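PDB 5CDD: structural polyprotein, VP1 from Israeli acute paralysis virus, which probably serves as a structural building block of the viral capsid, forming the shell together with the other coat proteins cut from the polyprotein. Local coordinates for residues T107-S112 and F171-T176. Numbering follows the deposited sequence.
Sequences TCYIRS and FSNTST
Asn173 carries its CG between the backbone N and the carbonyl carbon (chi1 63°), which swings the amide over to the chain at Thr107 and Tyr109, while Tyr109, with the same choice of first torsion (chi1 69°), lays one ring face against that amide. The two planes are 33° apart, and Asn173 CG sits 3.5 Å from Tyr109 CE2. Both ends of the amide are used: ND2 donates to Thr107 O at 3.0 Å, and OD1 takes the Tyr109 N-H at 3.2 Å, its donor lying above the carbonyl plane. This double grip on the backbone fixes the amide's rotation and ties the two chain segments together just beyond the paired ends, before Ile110 on one strand and after Ser172 on the other. Strands 110-116 and 166-172 are antiparallel neighbours in a four-stranded sheet, consistent with one layer of the jelly-roll beta-sandwich of picorna-like capsid proteins; strand 131-133 lies on the other side of 110-116. Arg111 and Phe171 form a hydrogen-bonded pair, with Arg111 N to Phe171 O at 2.8 Å. On their face of the sheet, Tyr109 OH meets the Phe171 ring edge, 3.8 Å from CE2, and Leu300 of a neighbouring chain, a different piece of the structural polyprotein, packs on Phe171. Ile110 and Ser172, a non-hydrogen-bonded pair, point to the opposite face, where Ile110 CD1 packs against Ser172 CB at 3.6 Å.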
loop_
_atom_site.group_PDB
_atom_site.type_symbol
_atom_site.label_atom_id
_atom_site.label_comp_id
_atom_site.label_asym_id
_atom_site.label_seq_id
_atom_site.Cartn_x
_atom_site.Cartn_y
_atom_site.Cartn_z
ATOM N N THR A 107 46.630 13.389 -1.174
ATOM C CA THR A 107 45.313 12.810 -0.955
ATOM C C THR A 107 44.777 13.546 0.259
ATOM O O THR A 107 44.933 13.101 1.395
ATOM C CB THR A 107 45.379 11.300 -0.652
ATOM O OG1 THR A 107 45.758 10.591 -1.836
ATOM C CG2 THR A 107 44.024 10.791 -0.186
ATOM N N CYS A 108 44.165 14.697 0.005
ATOM C CA CYS A 108 43.614 15.530 1.060
ATOM C C CYS A 108 42.334 14.962 1.655
ATOM O O CYS A 108 41.419 14.571 0.929
ATOM C CB CYS A 108 43.343 16.932 0.515
ATOM S SG CYS A 108 42.535 18.035 1.687
ATOM N N TYR A 109 42.279 14.916 2.982
ATOM C CA TYR A 109 41.101 14.420 3.679
ATOM C C TYR A 109 40.827 15.289 4.900
ATOM O O TYR A 109 41.738 15.911 5.449
ATOM C CB TYR A 109 41.291 12.954 4.089
ATOM C CG TYR A 109 42.325 12.712 5.165
ATOM C CD1 TYR A 109 42.056 13.012 6.500
ATOM C CD2 TYR A 109 43.572 12.174 4.850
ATOM C CE1 TYR A 109 43.002 12.782 7.496
ATOM C CE2 TYR A 109 44.527 11.942 5.838
ATOM C CZ TYR A 109 44.234 12.247 7.158
ATOM O OH TYR A 109 45.169 12.018 8.140
ATOM N N ILE A 110 39.565 15.334 5.314
ATOM C CA ILE A 110 39.158 16.136 6.462
ATOM C C ILE A 110 38.576 15.254 7.561
ATOM O O ILE A 110 37.677 14.456 7.312
ATOM C CB ILE A 110 38.087 17.174 6.061
ATOM C CG1 ILE A 110 38.568 18.000 4.863
ATOM C CG2 ILE A 110 37.769 18.067 7.244
ATOM C CD1 ILE A 110 39.786 18.849 5.131
ATOM N N ARG A 111 39.094 15.406 8.774
ATOM C CA ARG A 111 38.629 14.639 9.927
ATOM C C ARG A 111 38.065 15.598 10.971
ATOM O O ARG A 111 38.615 16.676 11.193
ATOM C CB ARG A 111 39.786 13.857 10.557
ATOM C CG ARG A 111 40.400 12.774 9.685
ATOM C CD ARG A 111 39.587 11.489 9.729
ATOM N NE ARG A 111 39.616 10.823 11.035
ATOM C CZ ARG A 111 40.701 10.283 11.588
ATOM N NH1 ARG A 111 41.868 10.323 10.959
ATOM N NH2 ARG A 111 40.614 9.678 12.767
ATOM N N SER A 112 36.966 15.211 11.607
ATOM C CA SER A 112 36.362 16.036 12.646
ATOM C C SER A 112 36.076 15.160 13.862
ATOM O O SER A 112 35.590 14.037 13.730
ATOM C CB SER A 112 35.073 16.696 12.140
ATOM O OG SER A 112 34.145 15.738 11.671
ATOM N N PHE A 171 40.396 18.920 11.667
ATOM C CA PHE A 171 41.703 18.396 11.298
ATOM C C PHE A 171 41.807 18.036 9.821
ATOM O O PHE A 171 40.854 17.557 9.216
ATOM C CB PHE A 171 42.043 17.153 12.121
ATOM C CG PHE A 171 43.380 16.558 11.776
ATOM C CD1 PHE A 171 44.552 17.101 12.293
ATOM C CD2 PHE A 171 43.472 15.497 10.880
ATOM C CE1 PHE A 171 45.796 16.599 11.923
ATOM C CE2 PHE A 171 44.714 14.988 10.501
ATOM C CZ PHE A 171 45.879 15.541 11.024
ATOM N N SER A 172 42.982 18.269 9.247
ATOM C CA SER A 172 43.237 17.944 7.848
ATOM C C SER A 172 44.723 17.645 7.703
ATOM O O SER A 172 45.544 18.222 8.412
ATOM C CB SER A 172 42.848 19.115 6.938
ATOM O OG SER A 172 43.033 18.794 5.564
ATOM N N ASN A 173 45.072 16.748 6.789
ATOM C CA ASN A 173 46.473 16.407 6.595
ATOM C C ASN A 173 47.212 17.419 5.724
ATOM O O ASN A 173 48.436 17.436 5.699
ATOM C CB ASN A 173 46.606 14.994 6.003
ATOM C CG ASN A 173 45.971 14.868 4.631
ATOM O OD1 ASN A 173 45.125 15.670 4.258
ATOM N ND2 ASN A 173 46.365 13.845 3.882
ATOM N N THR A 174 46.466 18.274 5.036
ATOM C CA THR A 174 47.054 19.278 4.165
ATOM C C THR A 174 46.588 20.645 4.620
ATOM O O THR A 174 45.629 20.751 5.380
ATOM C CB THR A 174 46.604 19.072 2.720
ATOM O OG1 THR A 174 45.208 19.378 2.597
ATOM C CG2 THR A 174 46.839 17.620 2.307
ATOM N N SER A 175 47.255 21.689 4.148
ATOM C CA SER A 175 46.882 23.042 4.511
ATOM C C SER A 175 45.593 23.350 3.769
ATOM O O SER A 175 45.523 23.213 2.545
ATOM C CB SER A 175 47.973 24.005 4.084
ATOM O OG SER A 175 47.886 25.206 4.827
ATOM N N THR A 176 44.571 23.752 4.514
ATOM C CA THR A 176 43.278 24.045 3.923
ATOM C C THR A 176 42.797 25.482 4.035
ATOM O O THR A 176 43.357 26.304 4.756
ATOM C CB THR A 176 42.183 23.141 4.522
ATOM O OG1 THR A 176 42.174 23.268 5.950
ATOM C CG2 THR A 176 42.434 21.698 4.147
#